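Local coordinates for protein thiosulfate reductase (Thermus thermophilus, PDB 2VPZ) that carries a 4Fe-4S cluster, molybdenum and molybdopterin guanine dinucleotide, and probably works as an oxidoreductase reducing sulfur compounds such as polysulfide or thiosulfate, at residues Arg97-Val102 with Asp477-Glu482; Val235-Ser240 with Ile252-Asp257; Ala120-Ala125 with Gly526-Leu531. All blocks are in the same frame, centred on the assembly; numbering follows the deposited sequence.

Interaction 1: Arg97-Val102 with Asp477-Glu482; sequences RPLIRV and DVILPE. With MGD (2-amino-5,6-dimercapto-7-methyl-3,7,8a,9-tetrahydro-8-oxa-1,3,9,10-tetraaza-anthracen-4-one guanosine dinucleotide), chain H.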
loop_
_atom_site.group_PDB
_atom_site.type_symbol
_atom_site.label_atom_id
_atom_site.label_comp_id
_atom_site.label_asym_id
_atom_site.label_seq_id
_atom_site.Cartn_x
_atom_site.Cartn_y
_atom_site.Cartn_z
ATOM N N ARG A 97 4.711 43.227 -38.679
ATOM C CA ARG A 97 4.259 44.226 -39.666
ATOM C C ARG A 97 3.296 43.786 -40.820
ATOM O O ARG A 97 3.149 42.553 -40.974
ATOM C CB ARG A 97 5.489 44.831 -40.411
ATOM C CG ARG A 97 6.847 44.806 -39.688
ATOM C CD ARG A 97 7.808 43.784 -40.315
ATOM N NE ARG A 97 8.964 43.431 -39.424
ATOM C CZ ARG A 97 9.958 42.456 -39.618
ATOM N NH1 ARG A 97 9.950 41.806 -40.757
ATOM N NH2 ARG A 97 10.815 42.114 -38.625
ATOM N N PRO A 98 2.454 44.725 -41.452
ATOM C CA PRO A 98 1.653 44.182 -42.553
ATOM C C PRO A 98 2.663 43.743 -43.612
ATOM O O PRO A 98 3.800 44.246 -43.669
ATOM C CB PRO A 98 0.869 45.416 -43.050
ATOM C CG PRO A 98 0.803 46.366 -41.935
ATOM C CD PRO A 98 1.546 45.640 -40.734
ATOM N N LEU A 99 2.250 42.844 -44.477
ATOM C CA LEU A 99 3.130 42.352 -45.525
ATOM C C LEU A 99 2.383 42.169 -46.834
ATOM O O LEU A 99 1.242 41.721 -46.829
ATOM C CB LEU A 99 3.762 41.007 -45.130
ATOM C CG LEU A 99 4.642 40.932 -43.866
ATOM C CD1 LEU A 99 5.093 39.478 -43.572
ATOM C CD2 LEU A 99 5.851 41.873 -44.036
ATOM N N ILE A 100 2.994 42.522 -47.955
ATOM C CA ILE A 100 2.327 42.272 -49.221
ATOM C C ILE A 100 3.245 41.414 -50.102
ATOM O O ILE A 100 4.470 41.573 -50.116
ATOM C CB ILE A 100 1.884 43.603 -49.985
ATOM C CG1 ILE A 100 0.994 44.478 -49.090
ATOM C CG2 ILE A 100 1.096 43.222 -51.278
ATOM C CD1 ILE A 100 0.867 45.943 -49.567
ATOM N N ARG A 101 2.621 40.476 -50.798
ATOM C CA ARG A 101 3.273 39.533 -51.703
ATOM C C ARG A 101 3.984 40.232 -52.896
ATOM O O ARG A 101 3.338 40.922 -53.679
ATOM C CB ARG A 101 2.241 38.530 -52.233
ATOM C CG ARG A 101 2.655 37.061 -52.224
ATOM C CD ARG A 101 1.838 36.238 -53.248
ATOM N NE ARG A 101 1.989 36.730 -54.626
ATOM C CZ ARG A 101 1.062 37.349 -55.355
ATOM N NH1 ARG A 101 -0.149 37.585 -54.878
ATOM N NH2 ARG A 101 1.354 37.750 -56.597
ATOM N N VAL A 102 5.300 40.040 -53.025
ATOM C CA VAL A 102 6.098 40.632 -54.106
ATOM C C VAL A 102 5.422 40.290 -55.486
ATOM O O VAL A 102 5.095 39.126 -55.743
ATOM C CB VAL A 102 7.606 40.114 -54.041
ATOM C CG1 VAL A 102 8.377 40.494 -55.299
ATOM C CG2 VAL A 102 8.300 40.738 -52.781
ATOM N N ASP A 477 -1.731 36.938 -50.293
ATOM C CA ASP A 477 -1.410 38.240 -50.934
ATOM C C ASP A 477 -1.835 39.097 -49.681
ATOM O O ASP A 477 -3.005 39.098 -49.338
ATOM C CB ASP A 477 -2.369 38.672 -52.096
ATOM C CG ASP A 477 -2.946 37.518 -52.895
ATOM O OD1 ASP A 477 -2.147 36.670 -53.345
ATOM O OD2 ASP A 477 -4.190 37.473 -53.081
ATOM N N VAL A 478 -0.929 39.812 -49.019
ATOM C CA VAL A 478 -1.302 40.555 -47.799
ATOM C C VAL A 478 -1.600 39.690 -46.560
ATOM O O VAL A 478 -2.561 38.876 -46.513
ATOM C CB VAL A 478 -2.559 41.547 -47.921
ATOM C CG1 VAL A 478 -2.378 42.745 -46.948
ATOM C CG2 VAL A 478 -2.762 42.057 -49.342
ATOM N N ILE A 479 -0.742 39.904 -45.559
ATOM C CA ILE A 479 -0.739 39.288 -44.237
ATOM C C ILE A 479 -0.961 40.491 -43.298
ATOM O O ILE A 479 -0.241 41.475 -43.404
ATOM C CB ILE A 479 0.673 38.642 -43.888
ATOM C CG1 ILE A 479 0.969 37.440 -44.778
ATOM C CG2 ILE A 479 0.720 38.241 -42.388
ATOM C CD1 ILE A 479 2.469 37.106 -44.962
ATOM N N LEU A 480 -1.947 40.434 -42.401
ATOM C CA LEU A 480 -2.192 41.529 -41.440
ATOM C C LEU A 480 -1.945 41.000 -40.003
ATOM O O LEU A 480 -2.634 40.065 -39.571
ATOM C CB LEU A 480 -3.633 42.093 -41.605
ATOM C CG LEU A 480 -4.110 42.473 -43.027
ATOM C CD1 LEU A 480 -5.577 42.943 -43.014
ATOM C CD2 LEU A 480 -3.194 43.563 -43.646
ATOM N N PRO A 481 -0.959 41.578 -39.247
ATOM C CA PRO A 481 -0.701 41.107 -37.870
ATOM C C PRO A 481 -1.690 41.563 -36.792
ATOM O O PRO A 481 -1.745 42.765 -36.486
ATOM C CB PRO A 481 0.738 41.537 -37.604
ATOM C CG PRO A 481 0.893 42.820 -38.416
ATOM C CD PRO A 481 -0.019 42.641 -39.645
ATOM N N GLU A 482 -2.462 40.640 -36.218
ATOM C CA GLU A 482 -3.418 41.018 -35.190
ATOM C C GLU A 482 -2.759 41.167 -33.835
ATOM O O GLU A 482 -1.660 40.648 -33.558
ATOM C CB GLU A 482 -4.615 40.023 -35.016
ATOM C CG GLU A 482 -5.892 40.787 -34.545
ATOM C CD GLU A 482 -7.011 39.939 -33.903
ATOM O OE1 GLU A 482 -7.123 38.744 -34.208
ATOM O OE2 GLU A 482 -7.789 40.524 -33.110
HETATM P PB MGD H . -6.042 26.135 -34.664
HETATM O O1B MGD H . -5.165 25.040 -35.190
HETATM O O2B MGD H . -5.842 26.631 -33.265
HETATM O O3B MGD H . -7.528 25.635 -35.046
HETATM O O3A MGD H . -9.811 24.871 -35.751
HETATM P PA MGD H . -8.926 26.195 -35.646
HETATM O O1A MGD H . -9.351 27.213 -34.599
HETATM O O2A MGD H . -8.680 26.624 -37.049
HETATM O "O5'" MGD H . -5.886 27.407 -35.566
HETATM C "C5'" MGD H . -5.937 28.728 -35.025
HETATM C "C4'" MGD H . -5.295 29.642 -36.069
HETATM O "O4'" MGD H . -5.621 30.923 -35.540
HETATM C "C3'" MGD H . -3.792 29.590 -36.148
HETATM O "O3'" MGD H . -3.455 30.064 -37.458
HETATM C "C2'" MGD H . -3.385 30.594 -35.058
HETATM O "O2'" MGD H . -2.087 31.038 -35.355
HETATM C "C1'" MGD H . -4.433 31.700 -35.196
HETATM N N9 MGD H . -4.716 32.598 -34.013
HETATM C C8 MGD H . -4.683 32.252 -32.725
HETATM N N7 MGD H . -5.024 33.259 -31.887
HETATM C C5 MGD H . -5.349 34.321 -32.655
HETATM C C6 MGD H . -5.867 35.747 -32.449
HETATM O O6 MGD H . -6.048 36.254 -31.286
HETATM N N1 MGD H . -6.090 36.473 -33.593
HETATM C C2 MGD H . -5.883 36.001 -34.862
HETATM N N2 MGD H . -6.108 36.746 -35.988
HETATM N N3 MGD H . -5.455 34.747 -35.056
HETATM C C4 MGD H . -5.147 33.859 -34.054
HETATM C C10 MGD H . -10.622 24.387 -34.637
HETATM C C11 MGD H . -11.512 23.314 -35.167
HETATM O O11 MGD H . -10.682 22.491 -35.988
HETATM C C12 MGD H . -12.266 22.498 -34.184
HETATM S S12 MGD H . -13.176 23.211 -32.918
HETATM C C13 MGD H . -12.342 21.169 -34.274
HETATM S S13 MGD H . -13.111 20.147 -33.211
HETATM C C14 MGD H . -11.809 20.358 -35.323
HETATM N N15 MGD H . -10.721 19.507 -34.763
HETATM C C16 MGD H . -9.986 18.849 -35.720
HETATM C C17 MGD H . -9.267 17.582 -35.562
HETATM O O17 MGD H . -9.236 16.994 -34.440
HETATM N N18 MGD H . -8.664 17.065 -36.634
HETATM C C19 MGD H . -8.678 17.650 -37.847
HETATM N N19 MGD H . -7.992 17.131 -38.911
HETATM N N20 MGD H . -9.347 18.788 -38.046
HETATM C C21 MGD H . -9.977 19.437 -37.073
HETATM N N22 MGD H . -10.571 20.611 -37.313
HETATM C C23 MGD H . -11.396 21.320 -36.395
#

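Interaction 2: Val235-Ser240 with Ile252-Asp257; sequences VDPRFS and IKPGTD. With MGD (2-amino-5,6-dimercapto-7-methyl-3,7,8a,9-tetrahydro-8-oxa-1,3,9,10-tetraaza-anthracen-4-one guanosine dinucleotide), chain I.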
loop_
_atom_site.group_PDB
_atom_site.type_symbol
_atom_site.label_atom_id
_atom_site.label_comp_id
_atom_site.label_asym_id
_atom_site.label_seq_id
_atom_site.Cartn_x
_atom_site.Cartn_y
_atom_site.Cartn_z
ATOM N N VAL A 235 -17.381 4.378 -23.177
ATOM C CA VAL A 235 -17.512 3.608 -24.417
ATOM C C VAL A 235 -16.492 4.261 -25.378
ATOM O O VAL A 235 -16.618 5.444 -25.719
ATOM C CB VAL A 235 -18.965 3.732 -24.980
ATOM C CG1 VAL A 235 -19.128 2.872 -26.233
ATOM C CG2 VAL A 235 -19.996 3.341 -23.886
ATOM N N ASP A 236 -15.482 3.506 -25.820
ATOM C CA ASP A 236 -14.393 4.045 -26.655
ATOM C C ASP A 236 -13.499 2.853 -27.101
ATOM O O ASP A 236 -13.265 1.936 -26.318
ATOM C CB ASP A 236 -13.559 5.005 -25.724
ATOM C CG ASP A 236 -12.658 6.018 -26.494
ATOM O OD1 ASP A 236 -12.009 5.649 -27.497
ATOM O OD2 ASP A 236 -12.560 7.202 -26.028
ATOM N N PRO A 237 -13.019 2.841 -28.374
ATOM C CA PRO A 237 -12.140 1.716 -28.753
ATOM C C PRO A 237 -10.740 1.864 -28.086
ATOM O O PRO A 237 -9.891 0.979 -28.202
ATOM C CB PRO A 237 -12.073 1.785 -30.285
ATOM C CG PRO A 237 -12.409 3.228 -30.618
ATOM C CD PRO A 237 -13.424 3.621 -29.553
ATOM N N ARG A 238 -10.536 2.988 -27.383
ATOM C CA ARG A 238 -9.242 3.315 -26.726
ATOM C C ARG A 238 -9.402 3.520 -25.184
ATOM O O ARG A 238 -10.340 4.193 -24.749
ATOM C CB ARG A 238 -8.639 4.600 -27.354
ATOM C CG ARG A 238 -7.096 4.799 -27.205
ATOM C CD ARG A 238 -6.661 6.235 -27.582
ATOM N NE ARG A 238 -7.616 7.241 -27.120
ATOM C CZ ARG A 238 -7.399 8.124 -26.136
ATOM N NH1 ARG A 238 -6.237 8.131 -25.498
ATOM N NH2 ARG A 238 -8.347 8.996 -25.777
ATOM N N PHE A 239 -8.510 2.938 -24.369
ATOM C CA PHE A 239 -8.531 3.087 -22.891
ATOM C C PHE A 239 -7.912 4.455 -22.532
ATOM O O PHE A 239 -6.731 4.542 -22.140
ATOM C CB PHE A 239 -7.760 1.972 -22.138
ATOM C CG PHE A 239 -8.022 1.939 -20.609
ATOM C CD1 PHE A 239 -9.168 1.324 -20.099
ATOM C CD2 PHE A 239 -7.104 2.468 -19.696
ATOM C CE1 PHE A 239 -9.423 1.241 -18.715
ATOM C CE2 PHE A 239 -7.333 2.402 -18.284
ATOM C CZ PHE A 239 -8.504 1.789 -17.813
ATOM N N SER A 240 -8.724 5.505 -22.648
ATOM C CA SER A 240 -8.349 6.907 -22.380
ATOM C C SER A 240 -8.186 7.295 -20.894
ATOM O O SER A 240 -8.271 6.438 -19.993
ATOM C CB SER A 240 -9.377 7.868 -22.994
ATOM O OG SER A 240 -10.545 7.996 -22.178
ATOM N N ILE A 252 -15.648 -0.795 -27.522
ATOM C CA ILE A 252 -16.464 -0.887 -28.734
ATOM C C ILE A 252 -15.746 -0.930 -30.089
ATOM O O ILE A 252 -14.725 -0.267 -30.324
ATOM C CB ILE A 252 -17.540 0.293 -28.762
ATOM C CG1 ILE A 252 -18.859 -0.188 -29.351
ATOM C CG2 ILE A 252 -16.978 1.512 -29.539
ATOM C CD1 ILE A 252 -19.742 0.925 -29.954
ATOM N N LYS A 253 -16.259 -1.749 -31.002
ATOM C CA LYS A 253 -15.669 -1.822 -32.333
ATOM C C LYS A 253 -15.974 -0.432 -32.969
ATOM O O LYS A 253 -17.120 0.026 -32.912
ATOM C CB LYS A 253 -16.293 -2.983 -33.133
ATOM C CG LYS A 253 -16.392 -2.720 -34.610
ATOM C CD LYS A 253 -16.683 -3.988 -35.398
ATOM C CE LYS A 253 -15.959 -3.982 -36.741
ATOM N NZ LYS A 253 -16.436 -5.066 -37.656
ATOM N N PRO A 254 -14.947 0.258 -33.560
ATOM C CA PRO A 254 -15.219 1.579 -34.179
ATOM C C PRO A 254 -16.345 1.741 -35.232
ATOM O O PRO A 254 -16.450 0.887 -36.105
ATOM C CB PRO A 254 -13.879 2.019 -34.752
ATOM C CG PRO A 254 -12.842 1.277 -33.979
ATOM C CD PRO A 254 -13.512 -0.050 -33.564
ATOM N N GLY A 255 -17.089 2.857 -35.127
ATOM C CA GLY A 255 -18.181 3.240 -36.019
ATOM C C GLY A 255 -19.441 2.443 -35.850
ATOM O O GLY A 255 -20.305 2.312 -36.746
ATOM N N THR A 256 -19.595 1.943 -34.641
ATOM C CA THR A 256 -20.653 1.028 -34.287
ATOM C C THR A 256 -21.576 1.433 -33.094
ATOM O O THR A 256 -22.432 0.651 -32.656
ATOM C CB THR A 256 -19.932 -0.368 -34.041
ATOM O OG1 THR A 256 -20.377 -1.324 -34.980
ATOM C CG2 THR A 256 -20.089 -0.877 -32.614
ATOM N N ASP A 257 -21.444 2.677 -32.636
ATOM C CA ASP A 257 -22.199 3.234 -31.508
ATOM C C ASP A 257 -23.706 3.357 -31.646
ATOM O O ASP A 257 -24.447 3.302 -30.652
ATOM C CB ASP A 257 -21.626 4.601 -31.114
ATOM C CG ASP A 257 -20.133 4.568 -30.821
ATOM O OD1 ASP A 257 -19.759 4.599 -29.625
ATOM O OD2 ASP A 257 -19.353 4.483 -31.779
HETATM P PB MGD I . -14.396 12.872 -29.082
HETATM O O1B MGD I . -14.133 12.817 -30.535
HETATM O O2B MGD I . -15.702 12.548 -28.558
HETATM O O3B MGD I . -13.891 14.372 -28.847
HETATM O O3A MGD I . -12.827 16.449 -27.833
HETATM P PA MGD I . -14.061 15.476 -27.706
HETATM O O1A MGD I . -15.198 16.367 -27.896
HETATM O O2A MGD I . -14.039 14.870 -26.384
HETATM O "O5'" MGD I . -13.387 11.961 -28.323
HETATM C "C5'" MGD I . -12.059 11.571 -28.681
HETATM C "C4'" MGD I . -12.107 10.108 -28.271
HETATM O "O4'" MGD I . -13.005 9.566 -29.225
HETATM C "C3'" MGD I . -10.814 9.262 -28.412
HETATM O "O3'" MGD I . -10.555 8.497 -27.207
HETATM C "C2'" MGD I . -11.098 8.273 -29.570
HETATM O "O2'" MGD I . -10.719 6.964 -29.163
HETATM C "C1'" MGD I . -12.606 8.228 -29.577
HETATM N N9 MGD I . -13.308 7.521 -30.683
HETATM C C8 MGD I . -12.885 7.407 -31.981
HETATM N N7 MGD I . -13.762 6.685 -32.734
HETATM C C5 MGD I . -14.761 6.305 -31.896
HETATM C C6 MGD I . -15.962 5.452 -32.018
HETATM O O6 MGD I . -16.237 5.019 -33.141
HETATM N N1 MGD I . -16.739 5.268 -30.952
HETATM C C2 MGD I . -16.419 5.772 -29.729
HETATM N N2 MGD I . -17.251 5.548 -28.651
HETATM N N3 MGD I . -15.319 6.562 -29.530
HETATM C C4 MGD I . -14.469 6.859 -30.551
HETATM C C10 MGD I . -12.596 17.504 -28.743
HETATM C C11 MGD I . -12.985 18.738 -27.995
HETATM O O11 MGD I . -12.025 18.943 -26.947
HETATM C C12 MGD I . -13.283 19.958 -28.906
HETATM S S12 MGD I . -14.346 19.853 -30.206
HETATM C C13 MGD I . -12.713 21.201 -28.709
HETATM S S13 MGD I . -13.176 22.529 -29.670
HETATM C C14 MGD I . -11.694 21.420 -27.621
HETATM N N15 MGD I . -10.343 21.502 -28.034
HETATM C C16 MGD I . -9.314 21.213 -27.173
HETATM C C17 MGD I . -7.849 21.315 -27.507
HETATM O O17 MGD I . -7.501 21.749 -28.641
HETATM N N18 MGD I . -6.909 21.022 -26.546
HETATM C C19 MGD I . -7.338 20.549 -25.347
HETATM N N19 MGD I . -6.403 20.199 -24.485
HETATM N N20 MGD I . -8.641 20.373 -24.946
HETATM C C21 MGD I . -9.629 20.737 -25.820
HETATM N N22 MGD I . -10.914 20.588 -25.541
HETATM C C23 MGD I . -11.910 20.381 -26.540
#

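Interaction 3: Ala120-Ala125 with Gly526-Leu531; sequences ALDHIA and GLRLGL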
loop_
_atom_site.group_PDB
_atom_site.type_symbol
_atom_site.label_atom_id
_atom_site.label_comp_id
_atom_site.label_asym_id
_atom_site.label_seq_id
_atom_site.Cartn_x
_atom_site.Cartn_y
_atom_site.Cartn_z
ATOM N N ALA A 120 -1.657 48.562 -47.093
ATOM C CA ALA A 120 -2.201 47.190 -47.105
ATOM C C ALA A 120 -3.742 47.188 -47.105
ATOM O O ALA A 120 -4.369 46.404 -47.832
ATOM C CB ALA A 120 -1.666 46.361 -45.878
ATOM N N LEU A 121 -4.348 48.074 -46.316
ATOM C CA LEU A 121 -5.803 48.181 -46.256
ATOM C C LEU A 121 -6.442 48.723 -47.568
ATOM O O LEU A 121 -7.541 48.302 -47.936
ATOM C CB LEU A 121 -6.243 49.010 -45.001
ATOM C CG LEU A 121 -6.186 48.259 -43.644
ATOM C CD1 LEU A 121 -6.584 49.193 -42.480
ATOM C CD2 LEU A 121 -7.111 47.020 -43.664
ATOM N N ASP A 122 -5.733 49.602 -48.293
ATOM C CA ASP A 122 -6.180 50.171 -49.594
ATOM C C ASP A 122 -6.138 49.076 -50.661
ATOM O O ASP A 122 -7.070 48.894 -51.462
ATOM C CB ASP A 122 -5.280 51.302 -50.107
ATOM C CG ASP A 122 -5.519 52.658 -49.414
ATOM O OD1 ASP A 122 -6.473 52.764 -48.627
ATOM O OD2 ASP A 122 -4.738 53.594 -49.697
ATOM N N HIS A 123 -5.006 48.375 -50.680
ATOM C CA HIS A 123 -4.760 47.272 -51.600
ATOM C C HIS A 123 -5.874 46.200 -51.488
ATOM O O HIS A 123 -6.323 45.670 -52.510
ATOM C CB HIS A 123 -3.351 46.663 -51.357
ATOM C CG HIS A 123 -2.916 45.636 -52.346
ATOM N ND1 HIS A 123 -3.177 44.312 -52.196
ATOM C CD2 HIS A 123 -2.257 45.748 -53.507
ATOM C CE1 HIS A 123 -2.711 43.642 -53.229
ATOM N NE2 HIS A 123 -2.143 44.499 -54.046
ATOM N N ILE A 124 -6.338 45.887 -50.278
ATOM C CA ILE A 124 -7.419 44.900 -50.095
ATOM C C ILE A 124 -8.782 45.434 -50.625
ATOM O O ILE A 124 -9.415 44.766 -51.444
ATOM C CB ILE A 124 -7.520 44.406 -48.572
ATOM C CG1 ILE A 124 -6.319 43.539 -48.209
ATOM C CG2 ILE A 124 -8.838 43.614 -48.370
ATOM C CD1 ILE A 124 -5.834 43.666 -46.745
ATOM N N ALA A 125 -9.229 46.625 -50.203
ATOM C CA ALA A 125 -10.487 47.220 -50.715
ATOM C C ALA A 125 -10.494 47.381 -52.268
ATOM O O ALA A 125 -11.486 47.045 -52.933
ATOM C CB ALA A 125 -10.781 48.595 -50.036
ATOM N N GLY A 526 -14.254 48.445 -43.425
ATOM C CA GLY A 526 -15.651 48.833 -43.521
ATOM C C GLY A 526 -15.919 50.244 -44.022
ATOM O O GLY A 526 -16.902 50.492 -44.732
ATOM N N LEU A 527 -15.047 51.175 -43.647
ATOM C CA LEU A 527 -15.117 52.564 -44.101
ATOM C C LEU A 527 -14.666 52.617 -45.605
ATOM O O LEU A 527 -15.299 53.307 -46.415
ATOM C CB LEU A 527 -14.284 53.516 -43.180
ATOM C CG LEU A 527 -14.646 53.616 -41.673
ATOM C CD1 LEU A 527 -14.003 54.867 -41.017
ATOM C CD2 LEU A 527 -16.182 53.646 -41.486
ATOM N N ARG A 528 -13.630 51.870 -45.967
ATOM C CA ARG A 528 -13.132 51.745 -47.357
ATOM C C ARG A 528 -14.095 51.034 -48.433
ATOM O O ARG A 528 -13.820 51.196 -49.626
ATOM C CB ARG A 528 -11.719 51.054 -47.358
ATOM C CG ARG A 528 -10.450 51.922 -47.103
ATOM C CD ARG A 528 -9.354 51.105 -46.391
ATOM N NE ARG A 528 -8.820 51.768 -45.199
ATOM C CZ ARG A 528 -7.722 52.511 -45.172
ATOM N NH1 ARG A 528 -7.027 52.683 -46.280
ATOM N NH2 ARG A 528 -7.319 53.086 -44.042
ATOM N N LEU A 529 -15.164 50.304 -48.051
ATOM C CA LEU A 529 -16.145 49.569 -48.960
ATOM C C LEU A 529 -17.681 50.041 -48.904
ATOM O O LEU A 529 -18.611 49.262 -49.259
ATOM C CB LEU A 529 -16.053 48.001 -48.744
ATOM C CG LEU A 529 -14.772 47.323 -48.189
ATOM C CD1 LEU A 529 -15.080 45.930 -47.569
ATOM C CD2 LEU A 529 -13.682 47.203 -49.274
ATOM N N GLY A 530 -17.902 51.284 -48.447
ATOM C CA GLY A 530 -19.187 51.968 -48.254
ATOM C C GLY A 530 -20.074 51.595 -47.062
ATOM O O GLY A 530 -21.306 51.765 -47.081
ATOM N N LEU A 531 -19.471 51.106 -45.986
ATOM C CA LEU A 531 -20.230 50.625 -44.813
ATOM C C LEU A 531 -20.167 51.438 -43.521
ATOM O O LEU A 531 -20.276 50.899 -42.436
ATOM C CB LEU A 531 -19.874 49.144 -44.548
ATOM C CG LEU A 531 -19.525 48.245 -45.756
ATOM C CD1 LEU A 531 -18.748 46.987 -45.300
ATOM C CD2 LEU A 531 -20.794 47.874 -46.540
#

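Interaction 1: Arg97-Val102 with Asp477-Glu482
Leu99 and Ile479 pair through both of their backbone amides. Leu99 N donates to Ile479 O at 3.0 Å, and Ile479 N returns the bond to Leu99 O. The chains run antiparallel, and this is a single hydrogen-bonded bridge. Leu99 O also accepts a CA-H contact from Val478 CA at 3.0 Å, and Ile479 O takes a longer one from Pro98 CA.

Apolar contacts flank the bridge. The side chains of Leu99 and Ile479 lie alongside each other, pointing the same way, with Leu99 CD1 3.8 Å from Ile479 CD1. Ile479 CG1 stands beside its backbone N (chi1 -67°), which carries CD1 to both CB and CD1 of Leu99. At one end the rings of Pro98 and Pro481 cross at about a right angle, Pro98 CD meeting Pro481 CD at 3.6 Å.

A salt bridge closes the other end. Arg101, bent at chi3, brings NH1 to Asp477 OD1 at 2.7 Å; the carboxylate sits at the edge of the guanidinium with the two planes 78° apart, and the hydrogen bond itself is weak. Arg107 is a second cationic partner of OD1, while Tyr462 N binds OD2.

Beyond the bridge, Glu482 OE1 receives both N1 (2.6 Å) and, more weakly, N2 of the guanine of an MGD. Strand 479-481 is the outermost strand, within this chain, of a five-stranded parallel sheet: one side joins the antiparallel pair 99-101/112-114, and its far end reaches the nucleotide, as in Rossmann-like dinucleotide-binding folds.

Interaction 2: Val235-Ser240 with Ile252-Asp257
Val235 and Pro237 meet Ile252 and Pro254 beneath the guanosine of an MGD, in the Rossmann-like part of the molybdopterin oxidoreductase fold, where the chain leaves strand 231-235. The Val235 and Ile252 side chains cross obliquely, Val235 CG1 resting 3.9 Å from Ile252 CB. The two proline rings are likewise set at a slant, with Pro237 CB 3.8 Å from Pro254 CG. Pro237 CD and Ile252 CG2 lie on the same side of the guanine, Pro237 CD under the six-membered ring, 3.5 Å from MGD N3, and Ile252 CG2 out by the N1 edge, making Pro237 the main floor.

Asp257 turns its carboxylate onto the base edge, OD1 taking N2 and OD2 taking N1, each at 2.9 Å; N2 also reaches Val235 O, and Gly255 N in the type II turn Lys253-Thr256 donates to O6. Together these bonds read the guanine. Asp236, its CB directed away from Ile252-Asp257 and CG anti to the backbone N (chi1 -161°), offers OD1 to the ribose O2' and OD2 to O3', the acidic grip on a ribose diol seen at this point in Rossmann folds. The modelled OD1-O2' separation is very short, its exact value uncertain. Asp236 OD1 also accepts Arg238 N from above the carboxylate plane, an Asx turn. The Arg238 guanidinium, itself held by Glu212, meets the sugar with its edge: NH2 donates to MGD O3' at 2.7 Å.

Interaction 3: Ala120-Ala125 with Gly526-Leu531
Asp122 and Arg528 are brought together by their torsions. Asp122 CG lies anti to its carbonyl carbon and beside the backbone N (chi1 -78°), which swings a carboxylate on the flank of its helix toward the other segment; Arg528 is bent at chi2 and chi3, so its chain folds across Leu121 before the guanidinium reaches that carboxylate. The contact packs helix 117-134, which lies against strand 479-481 of the five-stranded parallel sheet, against the 526-531 region at helix 518-528 in the molybdopterin oxidoreductase fold.

Arg528 NH1 and Asp122 OD1 form a salt bridge. The modelled 2.4 Å between this NH1 and OD1 is very short and the bond strongly bent, so its exact geometry is doubtful; the carboxylate stands at the guanidinium edge, the side chains cross at about a right angle and the planes are 45° apart. NH2 has a second partner in Glu524 one turn earlier, so the positive charge is probably shared between two carboxylates.

Leu121 CB lies over one face of the guanidinium, off-centre, 3.8 Å from Arg528 NE. Farther back, Arg528 CD rests 3.7 Å from Leu121 O. The rest of the leucine is buried against Trp520, Glu524 and Leu525 of helix 518-528. With an alanine in place of Arg528, Asp122 and Glu524 would probably lose their shared cationic mate, and the cover over Leu121 CB would be stripped away.

Ala125, one turn on from Leu121, has its CB 3.8 Å from Arg528 CB. Leu529, with an unfavourable chi1 of -24°, makes a very close approach of uncertain exact value, its CD2 modelled 3.3 Å from Ala125 CB.

Interactions 1 and 3 are neighbours, with centres 15 Å apart, and they meet at strand 479-481 and the residue before it: Arg97-Val102 joins one side of the strand, while helix 117-134 packs on Val478, just before it (Val478 CG1 3.6 Å from Ile124 CD1), and on Leu480 within it. Interaction 2 lies on the opposite side of the chain's centre, its centre about 45 Å from that of interaction 1 and about 50 Å from that of interaction 3. The two MGD molecules span that gap: Glu482 in interaction 1 holds the guanine of one, and interaction 2 seats the guanosine of the other. Interaction 3 binds no cofactor; the Leu121 side chain remains about 13 Å from an MGD.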